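Local coordinates for flavoredoxin (Desulfovibrio vulgaris str. 'Miyazaki F', PDB 2D5M), which binds FMN in a flavin reductase-like domain and probably serves in electron transport, at residues F17-Y22 / G64-S69; M31-A36 / V48-A53; P43-V48 / Q133-I138. All blocks are in the same frame, centred on the assembly; numbering follows the deposited sequence. Where two conformers were deposited one is given.

Overall arrangement
All three contacts build on one curled antiparallel sheet and are largely buried. Contact 1 pairs strands 14-22 and 65-70, contact 3 pairs 44-48 with 133-144, and contact 2 joins strand 28-41, neighbour of both 14-22 and 44-48, to the loop that continues from Val48. Val48 belongs to contacts 2 and 3. Ile68 and Phe66 of contact 1 pack on Ile46, Val48 and Gly136 of contact 3 within the hydrophobic core. Contacts 1 and 3 are mostly regular strand pairing, contact 3 ending in partly exposed prolines, whereas contact 2 has a single backbone hydrogen bond between its segments and turns several other backbone groups to FMN. Contacts 2 and 3 meet the second subunit more broadly than contact 1, which reaches it through Phe17.

Contact 1: F17-Y22 / G64-S69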
loop_
_atom_site.group_PDB
_atom_site.type_symbol
_atom_site.label_atom_id
_atom_site.label_comp_id
_atom_site.label_asym_id
_atom_site.label_seq_id
_atom_site.Cartn_x
_atom_site.Cartn_y
_atom_site.Cartn_z
ATOM N N PHE A 17 2.311 -4.102 7.746
ATOM C CA PHE A 17 1.567 -5.304 8.062
ATOM C C PHE A 17 2.425 -6.271 8.874
ATOM O O PHE A 17 3.529 -6.572 8.488
ATOM C CB PHE A 17 1.170 -5.996 6.764
ATOM C CG PHE A 17 0.137 -5.229 5.913
ATOM C CD1 PHE A 17 0.032 -5.550 4.559
ATOM C CD2 PHE A 17 -0.713 -4.241 6.412
ATOM C CE1 PHE A 17 -0.891 -4.982 3.715
ATOM C CE2 PHE A 17 -1.670 -3.669 5.537
ATOM C CZ PHE A 17 -1.779 -4.035 4.212
ATOM N N LEU A 18 1.865 -6.838 9.946
ATOM C CA LEU A 18 2.535 -7.934 10.603
ATOM C C LEU A 18 1.925 -9.252 10.107
ATOM O O LEU A 18 0.746 -9.566 10.360
ATOM C CB LEU A 18 2.503 -7.885 12.109
ATOM C CG LEU A 18 3.452 -6.811 12.688
ATOM C CD1 LEU A 18 2.897 -5.427 12.403
ATOM C CD2 LEU A 18 3.716 -7.106 14.160
ATOM N N VAL A 19 2.710 -10.006 9.351
ATOM C CA VAL A 19 2.284 -11.253 8.723
ATOM C C VAL A 19 2.496 -12.366 9.708
ATOM O O VAL A 19 3.634 -12.613 10.152
ATOM C CB VAL A 19 3.081 -11.500 7.436
ATOM C CG1 VAL A 19 2.660 -12.818 6.826
ATOM C CG2 VAL A 19 2.865 -10.373 6.414
ATOM N N GLY A 20 1.400 -13.030 10.095
ATOM C CA GLY A 20 1.404 -14.051 11.155
ATOM C C GLY A 20 1.288 -15.432 10.567
ATOM O O GLY A 20 0.484 -15.682 9.655
ATOM N N THR A 21 2.051 -16.382 11.100
ATOM C CA THR A 21 2.090 -17.758 10.646
ATOM C C THR A 21 2.398 -18.722 11.804
ATOM O O THR A 21 2.829 -18.303 12.876
ATOM C CB THR A 21 3.195 -17.963 9.594
ATOM O OG1 THR A 21 4.464 -17.589 10.140
ATOM C CG2 THR A 21 2.923 -17.237 8.274
ATOM N N TYR A 22 2.142 -20.000 11.560
ATOM C CA TYR A 22 2.662 -21.084 12.388
ATOM C C TYR A 22 3.731 -21.858 11.622
ATOM O O TYR A 22 3.539 -22.174 10.442
ATOM C CB TYR A 22 1.543 -22.071 12.756
ATOM C CG TYR A 22 0.518 -21.577 13.715
ATOM C CD1 TYR A 22 0.818 -21.146 14.972
ATOM C CD2 TYR A 22 -0.849 -21.543 13.314
ATOM C CE1 TYR A 22 -0.160 -20.682 15.856
ATOM C CE2 TYR A 22 -1.814 -21.086 14.189
ATOM C CZ TYR A 22 -1.479 -20.673 15.469
ATOM O OH TYR A 22 -2.460 -20.215 16.288
ATOM N N GLY A 64 -0.040 -22.754 3.862
ATOM C CA GLY A 64 -1.025 -22.153 2.930
ATOM C C GLY A 64 -1.947 -21.161 3.571
ATOM O O GLY A 64 -3.074 -20.986 3.099
ATOM N N ALA A 65 -1.514 -20.487 4.619
ATOM C CA ALA A 65 -2.350 -19.597 5.388
ATOM C C ALA A 65 -1.463 -18.597 6.125
ATOM O O ALA A 65 -0.362 -18.939 6.541
ATOM C CB ALA A 65 -3.139 -20.386 6.434
ATOM N N PHE A 66 -1.987 -17.378 6.302
ATOM C CA PHE A 66 -1.294 -16.376 7.064
ATOM C C PHE A 66 -2.337 -15.337 7.498
ATOM O O PHE A 66 -3.437 -15.278 6.954
ATOM C CB PHE A 66 -0.163 -15.709 6.290
ATOM C CG PHE A 66 -0.522 -15.022 4.982
ATOM C CD1 PHE A 66 -0.719 -13.630 4.969
ATOM C CD2 PHE A 66 -0.609 -15.699 3.799
ATOM C CE1 PHE A 66 -0.966 -12.980 3.765
ATOM C CE2 PHE A 66 -0.926 -15.048 2.600
ATOM C CZ PHE A 66 -1.098 -13.679 2.574
ATOM N N THR A 67 -1.969 -14.540 8.483
ATOM C CA THR A 67 -2.766 -13.416 8.877
ATOM C C THR A 67 -1.979 -12.123 8.626
ATOM O O THR A 67 -0.773 -12.158 8.468
ATOM C CB THR A 67 -3.158 -13.458 10.372
ATOM O OG1 THR A 67 -1.961 -13.309 11.113
ATOM C CG2 THR A 67 -3.888 -14.731 10.701
ATOM N N ILE A 68 -2.706 -10.998 8.618
ATOM C CA ILE A 68 -2.142 -9.668 8.680
ATOM C C ILE A 68 -2.763 -8.986 9.883
ATOM O O ILE A 68 -3.962 -8.821 9.951
ATOM C CB ILE A 68 -2.364 -8.907 7.373
ATOM C CG1 ILE A 68 -1.471 -9.496 6.268
ATOM C CG2 ILE A 68 -2.128 -7.388 7.580
ATOM C CD1 ILE A 68 -1.792 -9.021 4.877
ATOM N N SER A 69 -1.901 -8.565 10.791
ATOM C CA SER A 69 -2.336 -7.776 11.936
ATOM C C SER A 69 -1.800 -6.363 11.760
ATOM O O SER A 69 -0.639 -6.161 11.394
ATOM C CB SER A 69 -1.820 -8.389 13.241
ATOM O OG SER A 69 -2.260 -9.701 13.437
HETATM O O HOH W 1 -0.520 -11.288 12.155
HETATM O O HOH W 2 0.473 -20.239 9.102
#
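Leu18 and Gly20 pair with Ser69 and Thr67 in an antiparallel arrangement, the two strands running at 148° to each other and joined by four hydrogen bonds, among them Leu18 N to Ser69 O (3.0 Å) and Thr67 N to Gly20 O (2.9 Å). On the face of Val19 and Ile68, the CG2 branch of Ile68 sits over the Phe17 ring, 4.0 Å from its centroid, a CH-pi contact, while Ile68 CD1 lies 3.9 Å from Phe17 CD1. Val19 CG1 meets Phe66 CD1 obliquely at 3.9 Å. On the other face, chi1 of 66° sets Thr67 OG1 between its own N and carbonyl carbon, which turns the hydroxyl towards the partner strand, 3.4 Å from Gly20 CA. One water donates to Thr67 OG1 and to Leu18 O (2.8 Å) and also bonds Ser69 OG; the two hydroxyls bond further to Pro109 O and Val111 N. Leu18 O is therefore gripped twice, by that water and by Ser69 N. The pair thus has two chemistries: a mainly apolar side, joined to the core, and a side where hydroxyls and a bridging water tie the sheet to strand 109-111.

Contact 2: M31-A36 / V48-A53; sequences MAAAWA and VSLRKA. With FMN (flavin mononucleotide), chain E.
Trp35 and Ser49, whose CB atoms lie 3.9 Å apart, stand at the pyrimidine end of the flat flavin, and polar groups of both segments line its edge. Over one flavin face lie Ala33 CA, 3.4 Å from FMN N5, and Met31 CE near FMN N1. At the edge Trp35 N bonds FMN O4 (2.9 Å) and Ala34 N bonds FMN N5 (3.1 Å); from the other segment Ser49 O receives FMN N3 almost straight, at 175°, and Arg51 N reaches FMN O2. The guanidinium of Arg51 comes edge-on, NH2 bonding FMN N1 at 3.0 Å and also FMN O3'; a bend at chi3 (-64°) curls the chain back to this position. Behind the flavin Met31 meets Leu50 CD2, and Ala33 CB meets Val48 CG1. Ser49 N donates to Trp35 O at 2.9 Å, nearly along the C=O axis, tying the loop to the inverse gamma turn centred on Trp35. The Trp35 NE1 and Ser49 OG groups bond Ser41 OG and Cys39 O of the second subunit. A flavin edge read mainly by main-chain groups of the turn at Ala34-Trp35 and of the loop after strand 44-48, at a dimer interface, fits the FMN site of the flavin reductase-like family.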
loop_
_atom_site.group_PDB
_atom_site.type_symbol
_atom_site.label_atom_id
_atom_site.label_comp_id
_atom_site.label_asym_id
_atom_site.label_seq_id
_atom_site.Cartn_x
_atom_site.Cartn_y
_atom_site.Cartn_z
ATOM N N MET A 31 6.164 -11.246 11.178
ATOM C CA MET A 31 7.198 -10.434 10.536
ATOM C C MET A 31 6.559 -9.185 9.998
ATOM O O MET A 31 5.355 -9.140 9.771
ATOM C CB MET A 31 7.974 -11.193 9.462
ATOM C CG MET A 31 7.107 -11.741 8.342
ATOM S SD MET A 31 6.665 -10.544 7.076
ATOM C CE MET A 31 8.184 -10.399 6.135
ATOM N N ALA A 32 7.345 -8.128 9.788
ATOM C CA ALA A 32 6.848 -6.898 9.192
ATOM C C ALA A 32 6.974 -6.922 7.668
ATOM O O ALA A 32 8.033 -7.314 7.122
ATOM C CB ALA A 32 7.642 -5.723 9.726
ATOM N N ALA A 33 5.947 -6.462 6.997
ATOM C CA ALA A 33 5.924 -6.365 5.530
ATOM C C ALA A 33 5.318 -5.015 5.129
ATOM O O ALA A 33 4.189 -4.720 5.500
ATOM C CB ALA A 33 5.151 -7.473 4.887
ATOM N N ALA A 34 6.060 -4.261 4.329
ATOM C CA ALA A 34 5.563 -3.054 3.703
ATOM C C ALA A 34 5.399 -3.181 2.198
ATOM O O ALA A 34 4.727 -2.335 1.582
ATOM C CB ALA A 34 6.477 -1.870 4.001
ATOM N N TRP A 35 6.022 -4.189 1.559
ATOM C CA TRP A 35 5.911 -4.397 0.111
ATOM C C TRP A 35 4.660 -5.241 -0.099
ATOM O O TRP A 35 4.697 -6.458 -0.298
ATOM C CB TRP A 35 7.134 -5.071 -0.455
ATOM C CG TRP A 35 8.394 -4.262 -0.630
ATOM C CD1 TRP A 35 9.460 -4.743 -1.316
ATOM C CD2 TRP A 35 8.775 -2.940 -0.209
ATOM N NE1 TRP A 35 10.469 -3.830 -1.350
ATOM C CE2 TRP A 35 10.086 -2.707 -0.682
ATOM C CE3 TRP A 35 8.149 -1.908 0.497
ATOM C CZ2 TRP A 35 10.775 -1.526 -0.456
ATOM C CZ3 TRP A 35 8.828 -0.726 0.735
ATOM C CH2 TRP A 35 10.147 -0.533 0.252
ATOM N N ALA A 36 3.509 -4.597 0.014
ATOM C CA ALA A 36 2.236 -5.257 0.153
ATOM C C ALA A 36 1.117 -4.290 -0.147
ATOM O O ALA A 36 1.268 -3.075 -0.024
ATOM C CB ALA A 36 2.057 -5.800 1.585
ATOM N N VAL A 48 1.583 -9.892 -0.849
ATOM C CA VAL A 48 2.710 -9.572 0.032
ATOM C C VAL A 48 3.975 -10.144 -0.607
ATOM O O VAL A 48 4.004 -11.319 -0.963
ATOM C CB VAL A 48 2.508 -10.133 1.435
ATOM C CG1 VAL A 48 3.556 -9.427 2.295
ATOM C CG2 VAL A 48 1.115 -9.958 2.010
ATOM N N SER A 49 4.977 -9.333 -0.753
ATOM C CA SER A 49 6.269 -9.773 -1.292
ATOM C C SER A 49 7.168 -10.160 -0.159
ATOM O O SER A 49 7.683 -9.264 0.493
ATOM C CB SER A 49 6.877 -8.632 -2.102
ATOM O OG SER A 49 6.102 -8.330 -3.220
ATOM N N LEU A 50 7.372 -11.446 0.078
ATOM C CA LEU A 50 8.184 -11.967 1.159
ATOM C C LEU A 50 9.383 -12.699 0.597
ATOM O O LEU A 50 9.250 -13.572 -0.251
ATOM C CB LEU A 50 7.364 -12.936 2.036
ATOM C CG LEU A 50 6.057 -12.397 2.634
ATOM C CD1 LEU A 50 5.393 -13.349 3.594
ATOM C CD2 LEU A 50 6.323 -11.030 3.315
ATOM N N ARG A 51 10.549 -12.352 1.096
ATOM C CA ARG A 51 11.779 -12.954 0.659
ATOM C C ARG A 51 11.912 -14.381 1.139
ATOM O O ARG A 51 11.514 -14.765 2.230
ATOM C CB ARG A 51 12.987 -12.140 1.170
ATOM C CG ARG A 51 13.115 -10.796 0.510
ATOM C CD ARG A 51 14.146 -9.829 1.151
ATOM N NE ARG A 51 13.593 -9.591 2.469
ATOM C CZ ARG A 51 13.980 -10.146 3.624
ATOM N NH1 ARG A 51 15.065 -10.884 3.739
ATOM N NH2 ARG A 51 13.241 -9.894 4.689
ATOM N N LYS A 52 12.618 -15.181 0.280
ATOM C CA LYS A 52 12.837 -16.595 0.597
ATOM C C LYS A 52 13.607 -16.824 1.863
ATOM O O LYS A 52 13.499 -17.873 2.514
ATOM C CB LYS A 52 13.497 -17.245 -0.623
ATOM C CG LYS A 52 12.687 -17.319 -1.889
ATOM C CD LYS A 52 13.383 -18.026 -3.021
ATOM C CE LYS A 52 12.359 -18.429 -4.063
ATOM N NZ LYS A 52 12.927 -18.654 -5.436
ATOM N N ALA A 53 14.455 -15.866 2.271
ATOM C CA ALA A 53 15.255 -16.000 3.466
ATOM C C ALA A 53 14.426 -15.900 4.728
ATOM O O ALA A 53 14.886 -16.279 5.809
ATOM C CB ALA A 53 16.361 -14.945 3.505
HETATM N N1 FMN E . 10.711 -8.376 4.471
HETATM C C2 FMN E . 10.085 -8.913 3.378
HETATM O O2 FMN E . 10.446 -10.004 2.913
HETATM N N3 FMN E . 9.056 -8.193 2.776
HETATM C C4 FMN E . 8.623 -6.946 3.166
HETATM O O4 FMN E . 7.695 -6.374 2.557
HETATM C C4A FMN E . 9.310 -6.364 4.267
HETATM N N5 FMN E . 8.976 -5.114 4.669
HETATM C C5A FMN E . 9.558 -4.684 5.835
HETATM C C6 FMN E . 9.208 -3.386 6.301
HETATM C C7 FMN E . 9.693 -2.856 7.486
HETATM C C7M FMN E . 9.354 -1.458 7.946
HETATM C C8 FMN E . 10.563 -3.697 8.277
HETATM C C8M FMN E . 11.039 -3.184 9.627
HETATM C C9 FMN E . 10.968 -4.931 7.799
HETATM C C9A FMN E . 10.484 -5.443 6.607
HETATM N N10 FMN E . 10.886 -6.680 6.058
HETATM C C10 FMN E . 10.272 -7.175 4.933
HETATM C "C1'" FMN E . 11.925 -7.493 6.750
HETATM C "C2'" FMN E . 11.334 -8.648 7.555
HETATM O "O2'" FMN E . 10.250 -8.233 8.395
HETATM C "C3'" FMN E . 12.438 -9.231 8.443
HETATM O "O3'" FMN E . 13.388 -9.871 7.559
HETATM C "C4'" FMN E . 11.948 -10.211 9.497
HETATM O "O4'" FMN E . 13.044 -10.363 10.441
HETATM C "C5'" FMN E . 11.569 -11.547 8.960
HETATM O "O5'" FMN E . 11.147 -12.377 10.090
HETATM P P FMN E . 11.021 -13.977 9.951
HETATM O O1P FMN E . 12.393 -14.527 9.534
HETATM O O2P FMN E . 9.971 -14.337 8.929
HETATM O O3P FMN E . 10.645 -14.347 11.375
#

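Contact 3: P43-V48 / Q133-I138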
loop_
_atom_site.group_PDB
_atom_site.type_symbol
_atom_site.label_atom_id
_atom_site.label_comp_id
_atom_site.label_asym_id
_atom_site.label_seq_id
_atom_site.Cartn_x
_atom_site.Cartn_y
_atom_site.Cartn_z
ATOM N N PRO A 43 -11.483 -12.785 -5.729
ATOM C CA PRO A 43 -11.895 -12.639 -4.312
ATOM C C PRO A 43 -11.138 -11.493 -3.717
ATOM O O PRO A 43 -10.046 -11.171 -4.222
ATOM C CB PRO A 43 -11.547 -13.990 -3.679
ATOM C CG PRO A 43 -10.437 -14.487 -4.506
ATOM C CD PRO A 43 -10.602 -13.971 -5.916
ATOM N N PRO A 44 -11.631 -10.987 -2.621
ATOM C CA PRO A 44 -10.862 -9.922 -1.936
ATOM C C PRO A 44 -9.514 -10.512 -1.557
ATOM O O PRO A 44 -9.484 -11.589 -0.958
ATOM C CB PRO A 44 -11.734 -9.606 -0.710
ATOM C CG PRO A 44 -12.577 -10.864 -0.536
ATOM C CD PRO A 44 -12.825 -11.396 -1.906
ATOM N N SER A 45 -8.422 -9.863 -1.927
ATOM C CA SER A 45 -7.090 -10.425 -1.792
ATOM C C SER A 45 -6.040 -9.386 -1.485
ATOM O O SER A 45 -6.182 -8.231 -1.912
ATOM C CB SER A 45 -6.655 -11.109 -3.110
ATOM O OG SER A 45 -7.517 -12.106 -3.589
ATOM N N ILE A 46 -4.995 -9.805 -0.778
ATOM C CA ILE A 46 -3.816 -9.007 -0.500
ATOM C C ILE A 46 -2.603 -9.733 -1.032
ATOM O O ILE A 46 -2.467 -10.962 -0.828
ATOM C CB ILE A 46 -3.681 -8.705 1.021
ATOM C CG1 ILE A 46 -4.816 -7.756 1.402
ATOM C CG2 ILE A 46 -2.315 -8.167 1.377
ATOM C CD1 ILE A 46 -4.948 -7.532 2.914
ATOM N N ALA A 47 -1.731 -8.998 -1.656
ATOM C CA ALA A 47 -0.418 -9.455 -2.127
ATOM C C ALA A 47 0.649 -8.984 -1.164
ATOM O O ALA A 47 0.665 -7.828 -0.740
ATOM C CB ALA A 47 -0.172 -8.922 -3.529
ATOM N N VAL A 48 1.583 -9.892 -0.849
ATOM C CA VAL A 48 2.710 -9.572 0.032
ATOM C C VAL A 48 3.975 -10.144 -0.607
ATOM O O VAL A 48 4.004 -11.319 -0.963
ATOM C CB VAL A 48 2.508 -10.133 1.435
ATOM C CG1 VAL A 48 3.556 -9.427 2.295
ATOM C CG2 VAL A 48 1.115 -9.958 2.010
ATOM N N GLN A 133 5.718 -13.053 -4.902
ATOM C CA GLN A 133 4.610 -12.545 -4.123
ATOM C C GLN A 133 3.704 -13.688 -3.741
ATOM O O GLN A 133 3.390 -14.565 -4.535
ATOM C CB GLN A 133 3.705 -11.466 -4.793
ATOM C CG GLN A 133 4.304 -10.215 -5.344
ATOM C CD GLN A 133 3.169 -9.732 -6.306
ATOM O OE1 GLN A 133 2.467 -8.797 -5.987
ATOM N NE2 GLN A 133 3.065 -10.556 -7.351
ATOM N N PHE A 134 3.244 -13.626 -2.510
ATOM C CA PHE A 134 2.155 -14.485 -2.053
ATOM C C PHE A 134 0.834 -13.720 -2.155
ATOM O O PHE A 134 0.785 -12.563 -1.728
ATOM C CB PHE A 134 2.348 -14.926 -0.592
ATOM C CG PHE A 134 3.495 -15.839 -0.331
ATOM C CD1 PHE A 134 4.522 -15.444 0.495
ATOM C CD2 PHE A 134 3.552 -17.134 -0.838
ATOM C CE1 PHE A 134 5.541 -16.306 0.789
ATOM C CE2 PHE A 134 4.624 -17.955 -0.524
ATOM C CZ PHE A 134 5.636 -17.556 0.265
ATOM N N ILE A 135 -0.172 -14.343 -2.707
ATOM C CA ILE A 135 -1.504 -13.741 -2.822
ATOM C C ILE A 135 -2.395 -14.490 -1.873
ATOM O O ILE A 135 -2.600 -15.727 -1.993
ATOM C CB ILE A 135 -2.051 -13.840 -4.241
ATOM C CG1 ILE A 135 -1.054 -13.360 -5.299
ATOM C CG2 ILE A 135 -3.374 -13.107 -4.310
ATOM C CD1 ILE A 135 -0.632 -11.953 -5.103
ATOM N N GLY A 136 -2.928 -13.781 -0.880
ATOM C CA GLY A 136 -3.872 -14.348 0.058
ATOM C C GLY A 136 -5.275 -13.861 -0.202
ATOM O O GLY A 136 -5.499 -12.682 -0.425
ATOM N N GLU A 137 -6.209 -14.800 -0.167
ATOM C CA GLU A 137 -7.632 -14.476 -0.195
ATOM C C GLU A 137 -8.039 -14.097 1.224
ATOM O O GLU A 137 -7.811 -14.840 2.169
ATOM C CB GLU A 137 -8.465 -15.649 -0.668
ATOM C CG GLU A 137 -9.944 -15.370 -0.659
ATOM C CD GLU A 137 -10.824 -16.454 -1.255
ATOM O OE1 GLU A 137 -10.279 -17.393 -1.897
ATOM O OE2 GLU A 137 -12.074 -16.360 -1.067
ATOM N N ILE A 138 -8.676 -12.955 1.376
ATOM C CA ILE A 138 -9.200 -12.496 2.644
ATOM C C ILE A 138 -10.449 -13.288 2.998
ATOM O O ILE A 138 -11.455 -13.243 2.296
ATOM C CB ILE A 138 -9.557 -10.984 2.579
ATOM C CG1 ILE A 138 -8.319 -10.147 2.275
ATOM C CG2 ILE A 138 -10.239 -10.535 3.839
ATOM C CD1 ILE A 138 -8.603 -8.667 1.961
#
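An antiparallel strand pair in the curled sheet, part of the beta-barrel of this FMN-binding domain, brings Pro44-Val48 against Gln133-Ile138. Five main-chain bonds join them, those of Ile46 with Gly136 and of Val48 with Phe134 going both ways, while Ile138 N closes the far end on Pro44 O (2.8 Å). Between these bonds Ala47 and Ile135 form a non-hydrogen-bonded pair. Ile135 bends at chi2 (-59°) to bring CD1 against Ala47 CB at 3.4 Å, and its CG2 branch lies 4.0 Å from Ser45 CB. On the opposite face the Ile138 side chain crosses that of Ile46 obliquely, Ile138 CD1 touching Ile46 CG1 at 3.9 Å. The extended Glu137 chain, with CG anti to its N (chi1 178°), crosses the Pro43 side chain at about a right angle, Pro43 CB lying 3.5 Å from Glu137 CD. Ser45 OG turns back to Pro43 O (2.8 Å), approaching from above the carbonyl plane, next to Cys39 of the zinc site. The Ile46-Val48 face packs on Ile68 and Phe66, while Ile135 and residues at both ends of the pair meet the second subunit, consistent with the split-barrel fold of dimeric flavin reductase-like proteins.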